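Side-chain contacts in pentalenene synthase (PDB 6Q4S), which probably catalyses the magnesium-dependent cyclisation of farnesyl diphosphate to the bicyclic sesquiterpenol 7-epi-alpha-eudesmol: residues W48-A53 / N71-A76; F77-Q82 / C117-A122; A98-V103 / P113-P118; C154-L159 / R178-I183. One frame throughout, in Å; residues are numbered along the deposited sequence.

Contact 1. Residues W48-A53 / N71-A76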
loop_
_atom_site.group_PDB
_atom_site.type_symbol
_atom_site.label_atom_id
_atom_site.label_comp_id
_atom_site.label_asym_id
_atom_site.label_seq_id
_atom_site.Cartn_x
_atom_site.Cartn_y
_atom_site.Cartn_z
ATOM N N TRP A 48 -30.828 -1.954 -0.687
ATOM C CA TRP A 48 -29.704 -2.867 -0.429
ATOM C C TRP A 48 -29.475 -3.101 1.063
ATOM O O TRP A 48 -28.726 -4.020 1.438
ATOM C CB TRP A 48 -28.411 -2.353 -1.060
ATOM C CG TRP A 48 -28.483 -1.961 -2.519
ATOM C CD1 TRP A 48 -29.437 -2.359 -3.448
ATOM C CD2 TRP A 48 -27.555 -1.099 -3.224
ATOM N NE1 TRP A 48 -29.154 -1.785 -4.673
ATOM C CE2 TRP A 48 -28.013 -1.007 -4.570
ATOM C CE3 TRP A 48 -26.358 -0.410 -2.852
ATOM C CZ2 TRP A 48 -27.323 -0.232 -5.557
ATOM C CZ3 TRP A 48 -25.687 0.365 -3.809
ATOM C CH2 TRP A 48 -26.178 0.445 -5.163
ATOM N N ASP A 49 -30.078 -2.252 1.914
ATOM C CA ASP A 49 -29.871 -2.267 3.387
ATOM C C ASP A 49 -28.419 -2.461 3.852
ATOM O O ASP A 49 -28.108 -3.283 4.723
ATOM C CB ASP A 49 -30.852 -3.232 4.100
ATOM C CG ASP A 49 -31.081 -2.823 5.603
ATOM O OD1 ASP A 49 -30.617 -1.678 6.024
ATOM O OD2 ASP A 49 -31.712 -3.632 6.352
ATOM N N LEU A 50 -27.506 -1.669 3.275
ATOM C CA LEU A 50 -26.109 -1.667 3.747
ATOM C C LEU A 50 -25.916 -1.318 5.223
ATOM O O LEU A 50 -25.101 -1.900 5.876
ATOM C CB LEU A 50 -25.265 -0.715 2.928
ATOM C CG LEU A 50 -25.133 -1.094 1.472
ATOM C CD1 LEU A 50 -23.958 -0.284 0.922
ATOM C CD2 LEU A 50 -24.887 -2.572 1.248
ATOM N N PRO A 51 -26.727 -0.402 5.780
ATOM C CA PRO A 51 -26.608 -0.161 7.237
ATOM C C PRO A 51 -26.685 -1.439 8.070
ATOM O O PRO A 51 -25.914 -1.655 8.969
ATOM C CB PRO A 51 -27.769 0.781 7.506
ATOM C CG PRO A 51 -27.817 1.553 6.247
ATOM C CD PRO A 51 -27.635 0.558 5.152
ATOM N N GLN A 52 -27.576 -2.337 7.689
ATOM C CA GLN A 52 -27.685 -3.559 8.419
ATOM C C GLN A 52 -26.451 -4.382 8.324
ATOM O O GLN A 52 -25.980 -4.953 9.309
ATOM C CB GLN A 52 -28.956 -4.311 7.951
ATOM C CG GLN A 52 -29.202 -5.588 8.707
ATOM C CD GLN A 52 -30.088 -6.554 7.919
ATOM O OE1 GLN A 52 -30.934 -6.155 7.113
ATOM N NE2 GLN A 52 -29.850 -7.819 8.117
ATOM N N ALA A 53 -25.849 -4.474 7.130
ATOM C CA ALA A 53 -24.603 -5.211 7.018
ATOM C C ALA A 53 -23.540 -4.616 7.942
ATOM O O ALA A 53 -22.808 -5.362 8.658
ATOM C CB ALA A 53 -24.141 -5.188 5.552
ATOM N N ASN A 71 -20.918 4.943 6.148
ATOM C CA ASN A 71 -20.592 5.820 5.071
ATOM C C ASN A 71 -19.550 5.086 4.100
ATOM O O ASN A 71 -19.710 5.067 2.870
ATOM C CB ASN A 71 -20.043 7.161 5.612
ATOM C CG ASN A 71 -21.086 7.976 6.374
ATOM O OD1 ASN A 71 -22.303 7.784 6.235
ATOM N ND2 ASN A 71 -20.594 8.992 7.069
ATOM N N TRP A 72 -18.501 4.593 4.684
ATOM C CA TRP A 72 -17.508 3.790 3.961
ATOM C C TRP A 72 -18.092 2.626 3.165
ATOM O O TRP A 72 -17.898 2.541 1.961
ATOM C CB TRP A 72 -16.559 3.243 4.938
ATOM C CG TRP A 72 -15.463 2.473 4.367
ATOM C CD1 TRP A 72 -14.729 2.754 3.261
ATOM C CD2 TRP A 72 -14.965 1.288 4.893
ATOM N NE1 TRP A 72 -13.767 1.798 3.067
ATOM C CE2 TRP A 72 -13.903 0.863 4.047
ATOM C CE3 TRP A 72 -15.321 0.501 5.982
ATOM C CZ2 TRP A 72 -13.143 -0.261 4.335
ATOM C CZ3 TRP A 72 -14.615 -0.610 6.238
ATOM C CH2 TRP A 72 -13.529 -0.998 5.424
ATOM N N PHE A 73 -18.864 1.786 3.844
ATOM C CA PHE A 73 -19.629 0.754 3.199
ATOM C C PHE A 73 -20.316 1.242 1.926
ATOM O O PHE A 73 -20.300 0.551 0.938
ATOM C CB PHE A 73 -20.725 0.221 4.118
ATOM C CG PHE A 73 -20.575 -1.192 4.516
ATOM C CD1 PHE A 73 -21.210 -2.176 3.807
ATOM C CD2 PHE A 73 -19.900 -1.544 5.673
ATOM C CE1 PHE A 73 -21.119 -3.494 4.194
ATOM C CE2 PHE A 73 -19.849 -2.870 6.107
ATOM C CZ PHE A 73 -20.429 -3.835 5.357
ATOM N N SER A 74 -20.972 2.394 1.969
ATOM C CA SER A 74 -21.673 2.852 0.837
ATOM C C SER A 74 -20.759 3.148 -0.378
ATOM O O SER A 74 -21.255 3.063 -1.510
ATOM C CB SER A 74 -22.549 4.097 1.140
ATOM O OG SER A 74 -21.788 5.265 1.356
ATOM N N LEU A 75 -19.492 3.537 -0.125
ATOM C CA LEU A 75 -18.569 4.015 -1.178
ATOM C C LEU A 75 -18.313 2.925 -2.165
ATOM O O LEU A 75 -18.484 3.127 -3.352
ATOM C CB LEU A 75 -17.209 4.529 -0.627
ATOM C CG LEU A 75 -17.430 5.782 0.170
ATOM C CD1 LEU A 75 -16.169 6.335 0.779
ATOM C CD2 LEU A 75 -18.143 6.817 -0.655
ATOM N N ALA A 76 -17.941 1.776 -1.660
ATOM C CA ALA A 76 -17.676 0.650 -2.493
ATOM C C ALA A 76 -18.890 0.225 -3.318
ATOM O O ALA A 76 -18.758 -0.069 -4.482
ATOM C CB ALA A 76 -17.217 -0.494 -1.636
#

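Contact 2. Residues F77-Q82 / C117-A122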
loop_
_atom_site.group_PDB
_atom_site.type_symbol
_atom_site.label_atom_id
_atom_site.label_comp_id
_atom_site.label_asym_id
_atom_site.label_seq_id
_atom_site.Cartn_x
_atom_site.Cartn_y
_atom_site.Cartn_z
ATOM N N PHE A 77 -20.054 0.121 -2.700
ATOM C CA PHE A 77 -21.241 -0.342 -3.389
ATOM C C PHE A 77 -21.827 0.676 -4.355
ATOM O O PHE A 77 -22.459 0.312 -5.331
ATOM C CB PHE A 77 -22.327 -0.744 -2.396
ATOM C CG PHE A 77 -22.071 -2.057 -1.706
ATOM C CD1 PHE A 77 -21.163 -2.154 -0.619
ATOM C CD2 PHE A 77 -22.754 -3.208 -2.112
ATOM C CE1 PHE A 77 -20.929 -3.373 0.010
ATOM C CE2 PHE A 77 -22.521 -4.444 -1.471
ATOM C CZ PHE A 77 -21.621 -4.519 -0.400
ATOM N N LEU A 78 -21.652 1.953 -4.067
ATOM C CA LEU A 78 -22.114 2.976 -4.975
ATOM C C LEU A 78 -21.126 3.192 -6.102
ATOM O O LEU A 78 -21.488 3.755 -7.113
ATOM C CB LEU A 78 -22.349 4.282 -4.265
ATOM C CG LEU A 78 -23.708 4.271 -3.533
ATOM C CD1 LEU A 78 -23.842 5.434 -2.583
ATOM C CD2 LEU A 78 -24.866 4.195 -4.534
ATOM N N PHE A 79 -19.891 2.785 -5.898
ATOM C CA PHE A 79 -18.807 3.083 -6.840
ATOM C C PHE A 79 -19.185 2.857 -8.323
ATOM O O PHE A 79 -19.306 3.891 -9.034
ATOM C CB PHE A 79 -17.515 2.409 -6.383
ATOM C CG PHE A 79 -16.344 2.610 -7.294
ATOM C CD1 PHE A 79 -16.177 3.738 -8.007
ATOM C CD2 PHE A 79 -15.366 1.653 -7.339
ATOM C CE1 PHE A 79 -15.070 3.894 -8.831
ATOM C CE2 PHE A 79 -14.258 1.800 -8.162
ATOM C CZ PHE A 79 -14.133 2.928 -8.928
ATOM N N ASP A 80 -19.454 1.624 -8.803
ATOM C CA ASP A 80 -20.001 1.468 -10.252
ATOM C C ASP A 80 -21.047 2.510 -10.714
ATOM O O ASP A 80 -20.954 3.098 -11.807
ATOM C CB ASP A 80 -20.569 0.070 -10.586
ATOM C CG ASP A 80 -20.875 -0.754 -9.362
ATOM O OD1 ASP A 80 -21.799 -0.357 -8.594
ATOM O OD2 ASP A 80 -20.152 -1.770 -9.163
ATOM N N ASP A 81 -21.996 2.778 -9.828
ATOM C CA ASP A 81 -23.154 3.637 -10.131
ATOM C C ASP A 81 -22.821 5.156 -10.186
ATOM O O ASP A 81 -23.694 5.967 -10.435
ATOM C CB ASP A 81 -24.337 3.309 -9.162
ATOM C CG ASP A 81 -24.670 1.773 -9.109
ATOM O OD1 ASP A 81 -24.096 0.993 -9.901
ATOM O OD2 ASP A 81 -25.479 1.336 -8.273
ATOM N N GLN A 82 -21.566 5.549 -10.010
ATOM C CA GLN A 82 -21.202 6.965 -10.115
ATOM C C GLN A 82 -21.012 7.440 -11.564
ATOM O O GLN A 82 -20.939 8.651 -11.793
ATOM C CB GLN A 82 -19.934 7.235 -9.289
ATOM C CG GLN A 82 -20.123 6.984 -7.796
ATOM C CD GLN A 82 -21.127 7.967 -7.176
ATOM O OE1 GLN A 82 -20.833 9.127 -7.057
ATOM N NE2 GLN A 82 -22.294 7.492 -6.803
ATOM N N CYS A 117 -14.380 14.116 -7.586
ATOM C CA CYS A 117 -15.740 13.794 -7.954
ATOM C C CYS A 117 -16.393 13.412 -6.644
ATOM O O CYS A 117 -15.699 13.326 -5.638
ATOM C CB CYS A 117 -15.770 12.736 -9.055
ATOM S SG CYS A 117 -15.207 11.083 -8.627
ATOM N N PRO A 118 -17.719 13.226 -6.621
ATOM C CA PRO A 118 -18.333 12.973 -5.321
ATOM C C PRO A 118 -17.691 11.804 -4.550
ATOM O O PRO A 118 -17.400 11.938 -3.354
ATOM C CB PRO A 118 -19.802 12.653 -5.699
ATOM C CG PRO A 118 -20.025 13.445 -6.940
ATOM C CD PRO A 118 -18.722 13.399 -7.689
ATOM N N ILE A 119 -17.467 10.669 -5.205
ATOM C CA ILE A 119 -16.883 9.511 -4.520
ATOM C C ILE A 119 -15.475 9.774 -3.932
ATOM O O ILE A 119 -15.189 9.356 -2.803
ATOM C CB ILE A 119 -16.907 8.276 -5.391
ATOM C CG1 ILE A 119 -16.642 7.034 -4.534
ATOM C CG2 ILE A 119 -15.856 8.331 -6.489
ATOM C CD1 ILE A 119 -17.374 5.853 -5.107
ATOM N N THR A 120 -14.627 10.546 -4.636
ATOM C CA THR A 120 -13.225 10.716 -4.190
ATOM C C THR A 120 -13.188 11.692 -3.047
ATOM O O THR A 120 -12.439 11.518 -2.102
ATOM C CB THR A 120 -12.268 11.108 -5.325
ATOM O OG1 THR A 120 -12.622 12.365 -5.960
ATOM C CG2 THR A 120 -12.250 10.020 -6.366
ATOM N N LEU A 121 -14.047 12.705 -3.114
ATOM C CA LEU A 121 -14.194 13.630 -1.990
ATOM C C LEU A 121 -14.757 12.964 -0.764
ATOM O O LEU A 121 -14.287 13.233 0.332
ATOM C CB LEU A 121 -15.080 14.825 -2.404
ATOM C CG LEU A 121 -14.433 15.682 -3.524
ATOM C CD1 LEU A 121 -15.529 16.465 -4.260
ATOM C CD2 LEU A 121 -13.344 16.613 -3.002
ATOM N N ALA A 122 -15.746 12.100 -0.948
ATOM C CA ALA A 122 -16.330 11.330 0.134
ATOM C C ALA A 122 -15.290 10.467 0.766
ATOM O O ALA A 122 -15.166 10.432 1.994
ATOM C CB ALA A 122 -17.498 10.503 -0.334
HETATM O O HOH W 1 -18.416 10.238 -7.734
#

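Contact 3. Residues A98-V103 / P113-P118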
loop_
_atom_site.group_PDB
_atom_site.type_symbol
_atom_site.label_atom_id
_atom_site.label_comp_id
_atom_site.label_asym_id
_atom_site.label_seq_id
_atom_site.Cartn_x
_atom_site.Cartn_y
_atom_site.Cartn_z
ATOM N N ALA A 98 -10.746 4.720 -9.398
ATOM C CA ALA A 98 -10.267 3.710 -8.474
ATOM C C ALA A 98 -8.878 4.015 -7.990
ATOM O O ALA A 98 -8.577 3.840 -6.796
ATOM C CB ALA A 98 -10.261 2.319 -9.065
ATOM N N ARG A 99 -8.018 4.444 -8.903
ATOM C CA ARG A 99 -6.625 4.798 -8.529
ATOM C C ARG A 99 -6.533 5.988 -7.617
ATOM O O ARG A 99 -5.621 6.044 -6.810
ATOM C CB ARG A 99 -5.773 5.014 -9.788
ATOM C CG ARG A 99 -5.581 3.674 -10.470
ATOM C CD ARG A 99 -4.782 3.675 -11.755
ATOM N NE ARG A 99 -4.658 2.300 -12.270
ATOM C CZ ARG A 99 -3.758 1.921 -13.189
ATOM N NH1 ARG A 99 -2.915 2.812 -13.711
ATOM N NH2 ARG A 99 -3.703 0.668 -13.569
ATOM N N GLU A 100 -7.460 6.952 -7.721
ATOM C CA GLU A 100 -7.539 8.067 -6.757
ATOM C C GLU A 100 -7.941 7.513 -5.412
ATOM O O GLU A 100 -7.332 7.834 -4.392
ATOM C CB GLU A 100 -8.537 9.180 -7.228
ATOM C CG GLU A 100 -8.586 10.375 -6.305
ATOM C CD GLU A 100 -7.309 11.185 -6.332
ATOM O OE1 GLU A 100 -6.739 11.528 -5.275
ATOM O OE2 GLU A 100 -6.855 11.515 -7.454
ATOM N N LEU A 101 -8.861 6.574 -5.379
ATOM C CA LEU A 101 -9.216 5.916 -4.114
ATOM C C LEU A 101 -8.050 5.109 -3.519
ATOM O O LEU A 101 -7.851 5.037 -2.289
ATOM C CB LEU A 101 -10.446 5.063 -4.324
ATOM C CG LEU A 101 -11.729 5.698 -4.915
ATOM C CD1 LEU A 101 -12.787 4.597 -5.072
ATOM C CD2 LEU A 101 -12.192 6.787 -3.995
ATOM N N ILE A 102 -7.211 4.561 -4.386
ATOM C CA ILE A 102 -6.062 3.819 -3.930
ATOM C C ILE A 102 -5.026 4.769 -3.296
ATOM O O ILE A 102 -4.426 4.439 -2.274
ATOM C CB ILE A 102 -5.393 2.991 -5.083
ATOM C CG1 ILE A 102 -6.331 1.859 -5.461
ATOM C CG2 ILE A 102 -4.033 2.414 -4.648
ATOM C CD1 ILE A 102 -5.967 1.111 -6.736
ATOM N N VAL A 103 -4.787 5.933 -3.870
ATOM C CA VAL A 103 -3.698 6.762 -3.322
ATOM C C VAL A 103 -4.115 7.571 -2.112
ATOM O O VAL A 103 -3.287 8.055 -1.412
ATOM C CB VAL A 103 -3.074 7.665 -4.378
ATOM C CG1 VAL A 103 -2.528 6.846 -5.527
ATOM C CG2 VAL A 103 -4.021 8.661 -4.958
ATOM N N PRO A 113 -8.165 15.211 -3.043
ATOM C CA PRO A 113 -7.901 14.331 -4.158
ATOM C C PRO A 113 -7.613 15.085 -5.437
ATOM O O PRO A 113 -8.191 16.121 -5.683
ATOM C CB PRO A 113 -9.199 13.581 -4.317
ATOM C CG PRO A 113 -10.233 14.532 -3.831
ATOM C CD PRO A 113 -9.588 15.186 -2.654
ATOM N N ARG A 114 -6.810 14.493 -6.311
ATOM C CA ARG A 114 -6.451 15.122 -7.569
ATOM C C ARG A 114 -7.589 15.040 -8.582
ATOM O O ARG A 114 -7.874 15.982 -9.253
ATOM C CB ARG A 114 -5.168 14.426 -8.109
ATOM C CG ARG A 114 -4.410 15.185 -9.183
ATOM C CD ARG A 114 -3.047 14.534 -9.566
ATOM N NE ARG A 114 -2.268 15.405 -10.479
ATOM C CZ ARG A 114 -2.570 15.671 -11.753
ATOM N NH1 ARG A 114 -3.575 15.067 -12.369
ATOM N NH2 ARG A 114 -1.814 16.538 -12.458
ATOM N N VAL A 115 -8.157 13.863 -8.738
ATOM C CA VAL A 115 -9.437 13.603 -9.421
ATOM C C VAL A 115 -10.574 13.897 -8.378
ATOM O O VAL A 115 -10.736 13.139 -7.432
ATOM C CB VAL A 115 -9.456 12.127 -9.851
ATOM C CG1 VAL A 115 -10.757 11.695 -10.521
ATOM C CG2 VAL A 115 -8.308 11.856 -10.812
ATOM N N ALA A 116 -11.268 15.022 -8.526
ATOM C CA ALA A 116 -12.368 15.453 -7.620
ATOM C C ALA A 116 -13.719 15.070 -8.207
ATOM O O ALA A 116 -14.126 15.561 -9.257
ATOM C CB ALA A 116 -12.326 16.964 -7.408
ATOM N N CYS A 117 -14.380 14.116 -7.586
ATOM C CA CYS A 117 -15.740 13.794 -7.954
ATOM C C CYS A 117 -16.393 13.412 -6.644
ATOM O O CYS A 117 -15.699 13.326 -5.638
ATOM C CB CYS A 117 -15.770 12.736 -9.055
ATOM S SG CYS A 117 -15.207 11.083 -8.627
ATOM N N PRO A 118 -17.719 13.226 -6.621
ATOM C CA PRO A 118 -18.333 12.973 -5.321
ATOM C C PRO A 118 -17.691 11.804 -4.550
ATOM O O PRO A 118 -17.400 11.938 -3.354
ATOM C CB PRO A 118 -19.802 12.653 -5.699
ATOM C CG PRO A 118 -20.025 13.445 -6.940
ATOM C CD PRO A 118 -18.722 13.399 -7.689
#

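Contact 4. Residues C154-L159 / R178-I183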
loop_
_atom_site.group_PDB
_atom_site.type_symbol
_atom_site.label_atom_id
_atom_site.label_comp_id
_atom_site.label_asym_id
_atom_site.label_seq_id
_atom_site.Cartn_x
_atom_site.Cartn_y
_atom_site.Cartn_z
ATOM N N CYS A 154 -10.893 -3.185 -10.792
ATOM C CA CYS A 154 -10.603 -2.700 -12.167
ATOM C C CYS A 154 -10.402 -3.848 -13.153
ATOM O O CYS A 154 -10.856 -3.745 -14.302
ATOM C CB CYS A 154 -9.374 -1.765 -12.187
ATOM S SG CYS A 154 -9.695 -0.235 -11.301
ATOM N N GLU A 155 -9.702 -4.905 -12.759
ATOM C CA GLU A 155 -9.573 -6.090 -13.637
ATOM C C GLU A 155 -10.956 -6.723 -13.995
ATOM O O GLU A 155 -11.174 -7.211 -15.123
ATOM C CB GLU A 155 -8.659 -7.156 -13.066
ATOM C CG GLU A 155 -7.202 -6.681 -12.995
ATOM C CD GLU A 155 -6.329 -7.665 -12.314
ATOM O OE1 GLU A 155 -6.717 -8.829 -12.155
ATOM O OE2 GLU A 155 -5.199 -7.284 -11.965
ATOM N N GLU A 156 -11.877 -6.731 -13.039
ATOM C CA GLU A 156 -13.241 -7.266 -13.267
ATOM C C GLU A 156 -14.030 -6.415 -14.246
ATOM O O GLU A 156 -14.641 -6.938 -15.184
ATOM C CB GLU A 156 -13.973 -7.329 -11.922
ATOM C CG GLU A 156 -15.361 -7.921 -11.852
ATOM C CD GLU A 156 -15.791 -8.044 -10.368
ATOM O OE1 GLU A 156 -15.883 -7.007 -9.632
ATOM O OE2 GLU A 156 -15.876 -9.171 -9.909
ATOM N N VAL A 157 -13.974 -5.117 -14.050
ATOM C CA VAL A 157 -14.545 -4.146 -14.943
ATOM C C VAL A 157 -14.014 -4.247 -16.390
ATOM O O VAL A 157 -14.828 -4.082 -17.398
ATOM C CB VAL A 157 -14.341 -2.725 -14.409
ATOM C CG1 VAL A 157 -14.659 -1.688 -15.461
ATOM C CG2 VAL A 157 -15.212 -2.459 -13.137
ATOM N N ASP A 158 -12.684 -4.433 -16.526
ATOM C CA ASP A 158 -12.090 -4.553 -17.871
ATOM C C ASP A 158 -12.507 -5.884 -18.505
ATOM O O ASP A 158 -12.756 -5.919 -19.697
ATOM C CB ASP A 158 -10.547 -4.424 -17.878
ATOM C CG ASP A 158 -10.053 -3.005 -17.608
ATOM O OD1 ASP A 158 -10.668 -2.007 -18.081
ATOM O OD2 ASP A 158 -8.998 -2.881 -16.910
ATOM N N LEU A 159 -12.552 -6.955 -17.722
ATOM C CA LEU A 159 -12.979 -8.283 -18.192
ATOM C C LEU A 159 -14.346 -8.234 -18.826
ATOM O O LEU A 159 -14.584 -8.898 -19.843
ATOM C CB LEU A 159 -13.046 -9.339 -17.115
ATOM C CG LEU A 159 -11.914 -10.339 -16.884
ATOM C CD1 LEU A 159 -12.319 -11.292 -15.768
ATOM C CD2 LEU A 159 -11.616 -11.154 -18.128
ATOM N N ARG A 178 -11.117 -14.431 -4.616
ATOM C CA ARG A 178 -10.430 -14.068 -3.367
ATOM C C ARG A 178 -9.976 -12.611 -3.357
ATOM O O ARG A 178 -10.027 -11.931 -2.316
ATOM C CB ARG A 178 -9.261 -14.980 -3.100
ATOM C CG ARG A 178 -8.580 -14.719 -1.745
ATOM C CD ARG A 178 -7.341 -15.562 -1.564
ATOM N NE ARG A 178 -7.690 -16.998 -1.400
ATOM C CZ ARG A 178 -6.798 -17.995 -1.358
ATOM N NH1 ARG A 178 -5.510 -17.751 -1.481
ATOM N NH2 ARG A 178 -7.190 -19.248 -1.167
ATOM N N ARG A 179 -9.564 -12.135 -4.513
ATOM C CA ARG A 179 -9.119 -10.757 -4.640
ATOM C C ARG A 179 -10.288 -9.761 -4.713
ATOM O O ARG A 179 -10.239 -8.731 -4.088
ATOM C CB ARG A 179 -8.201 -10.581 -5.833
ATOM C CG ARG A 179 -6.973 -11.545 -5.864
ATOM C CD ARG A 179 -6.263 -11.503 -7.216
ATOM N NE ARG A 179 -5.876 -10.153 -7.629
ATOM C CZ ARG A 179 -5.829 -9.719 -8.876
ATOM N NH1 ARG A 179 -6.183 -10.510 -9.895
ATOM N NH2 ARG A 179 -5.542 -8.451 -9.135
ATOM N N THR A 180 -11.296 -10.046 -5.522
ATOM C CA THR A 180 -12.369 -9.114 -5.798
ATOM C C THR A 180 -13.337 -8.988 -4.606
ATOM O O THR A 180 -14.091 -8.021 -4.536
ATOM C CB THR A 180 -13.207 -9.505 -7.067
ATOM O OG1 THR A 180 -13.791 -10.794 -6.896
ATOM C CG2 THR A 180 -12.311 -9.529 -8.344
ATOM N N VAL A 181 -13.378 -9.979 -3.736
ATOM C CA VAL A 181 -14.395 -9.938 -2.668
ATOM C C VAL A 181 -14.065 -8.871 -1.588
ATOM O O VAL A 181 -14.969 -8.384 -0.952
ATOM C CB VAL A 181 -14.620 -11.304 -2.039
ATOM C CG1 VAL A 181 -13.474 -11.725 -1.168
ATOM C CG2 VAL A 181 -15.904 -11.348 -1.221
ATOM N N GLY A 182 -12.796 -8.506 -1.424
ATOM C CA GLY A 182 -12.477 -7.277 -0.641
ATOM C C GLY A 182 -12.620 -7.450 0.890
ATOM O O GLY A 182 -12.952 -6.494 1.651
ATOM N N ILE A 183 -12.317 -8.641 1.352
ATOM C CA ILE A 183 -12.549 -8.995 2.721
ATOM C C ILE A 183 -11.307 -8.747 3.581
ATOM O O ILE A 183 -11.406 -8.620 4.796
ATOM C CB ILE A 183 -12.977 -10.481 2.787
ATOM C CG1 ILE A 183 -14.447 -10.601 2.413
ATOM C CG2 ILE A 183 -12.773 -11.080 4.145
ATOM C CD1 ILE A 183 -15.417 -9.761 3.260
HETATM O O HOH W 2 -15.026 -6.243 -7.232
#

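Contact 1. Residues W48-A53 / N71-A76
Leu50 and Ala53, one turn apart at the start of helix 50-57, pack on Phe73 and Ser74 of helix 63-79. Ala53 CB comes obliquely to the outer end of the Phe73 ring, 3.7 Å from CE1 and a little farther from CZ. Leu50 reaches past the root of that ring instead: with CG anti to the carbonyl carbon (chi1 -64°), its CD1 lies against the other backbone, 3.8 Å from Phe73 O and 3.9 Å from Ser74 CA, while its CB stays 4.4 Å from Phe73 CD1. No hydrogen bond crosses; the contact is buried and its side-chain contacts are apolar. It belongs to the helical bundle of a class I terpene synthase, in which helix 63-79 leads into the DDXXD motif that begins at Asp80; the Leu50 side chain is about 10 Å from that of Asp80. Phe77, one turn after Phe73, also touches Leu50, and Tyr58 packs against the Phe73 ring. On helix 63-79, Ser74 OG donates a 2.6 Å hydrogen bond back to Asn71 O, the donor lying 18° out of the carbonyl plane, which keeps the hydroxyl on its own helix. Farther out, Asn71 OD1 bonds His26 of helix 19-32. Helix 50-57 is preceded by Asp49 at the N-cap position, whose OD1 forms a salt bridge with Arg23 of helix 19-32.

Contact 2. Residues F77-Q82 / C117-A122
Apolar contact is concentrated on the Ile119 methyl CD1, which reaches Phe79, at the end of helix 63-79, and Gln82, three residues on. It lies 3.6 Å from Phe79 CA and 3.7 Å from Phe79 CB, and approaches the near part of the ring obliquely, the two side chains crossing at about a right angle. With CG1 anti to the backbone N (chi1 -165°), the Ile119 branch that ends in CD1 points to Phe79. Gln82 CG touches the same methyl at 4.0 Å. Polar contact runs through a water. The Gln82 chain bends at chi2 (-65°) and sets its amide beside the first turn of helix 118-131, with OE1 3.9 Å from Pro118 CB. The water donates to Gln82 OE1 (2.7 Å) and accepts from Ile119 N, also at 2.7 Å, satisfying an N-H that the first turn of a helix leaves without a backbone carbonyl. The other end of the amide, NE2, bonds Leu35 O, so Gln82 is fixed at both polar atoms. Capping adds a bond at the start of helix 118-131: Cys117, at the N-cap, gives its backbone N-H to Thr120 OG1 at 3.0 Å, one half of a capping box. Gln82 lies inside the DDXXD motif, whose Asp80 probably binds magnesium; Asp80 CB points away from this contact. Helix 90-103 packs alongside, Val97 touching both Phe79 and Ile119, and the Phe79 ring also meets His153 of helix 136-161.

Contact 3. Residues A98-V103 / P113-P118
Glu100 reaches Pro113, Arg114 and Val115 through two torsions: chi1 of -177° swings CG off the helix, opposite the backbone N, and a bend at chi2 (69°) turns the carboxylate along the loop. Its two oxygens then take consecutive backbone N-H groups. Val115 N gives OE2 a nearly straight bond of 3.0 Å, coming from well above the carboxylate plane, while Arg114 N gives OE1 a weak one of 3.1 Å. Pro113 CB sits 3.3 Å from OE1, and Val115 CB packs 3.6 Å from OE2. The same acid has charged partners: Arg107 forms a salt bridge with OE1, and Arg99 of the second subunit with OE2. Replacing Glu100 by alanine would probably strip both loop amides of their acceptor and leave Arg107 and the neighbouring subunit's Arg99 without this charge. Arg114 carries its extended side chain away from the helix, to salt bridges with Asp92 and Asp158 of the second subunit. The arrangement is a buried carboxylate anchoring the linker between helices 90-103 and 118-131, placed at the dimer interface and away from the metal and substrate sites.

Contact 4. Residues C154-L159 / R178-I183
Between 154-159 and 178-183 the CA atoms come nearest at Glu156 and Thr180, 7.7 Å apart. Beside them, Glu155 and Arg179 form a two-pronged salt bridge, end-on to the guanidinium: NH1 donates to OE1 at 2.9 Å and NH2 to OE2 at 3.1 Å. A bend at chi3 (54°) turns the arginine toward the acid. The carboxylate plane stands 59° from the guanidinium plane, so the carboxylate faces the arginine's edge but is twisted against it, and NH2 meets OE2 from above the carboxylate plane. An alanine in place of Glu155 is likely to leave Arg179 without its counter-charge and its guanidinium free to turn. Glu156 OE2 lies 3.9 Å from Thr180 CG2, while its OE1 accepts a 2.7 Å bond from a water that also donates weakly to Thr180 O. Pro108 of the second subunit packs on Arg179. Thr180 OG1 bonds Arg177, an arginine that probably binds substrate, making Thr180 a second-shell residue. Just beyond, Gly182 leaves helical geometry with positive phi, a break between helices 170-180 and 183-194; Arg177 and Thr180 hold the positions of sensor and linker, consistent with the helix G break and effector site of class I terpene synthases.

Contact 1 is the buried one, without a hydrogen bond or charge across it, its side-chain contacts being apolar; contacts 2, 3 and 4 are only partly buried and bring in water, backbone amides or charge. Contacts 1 and 2 share helix 63-79 and touch where Leu75 O meets Ile119 CD1; the helix runs from the bundle interior to the metal-binding motif. Contacts 2 and 3 share Cys117 and Pro118 and meet through Thr120 and Val115. Contact 4 touches contact 3 where Cys154 meets Ala98. The ionic chemistry belongs to contacts 3 and 4, both of which reach the second subunit. Contacts 2 and 4 probably border the active site; contact 3 lies away from it.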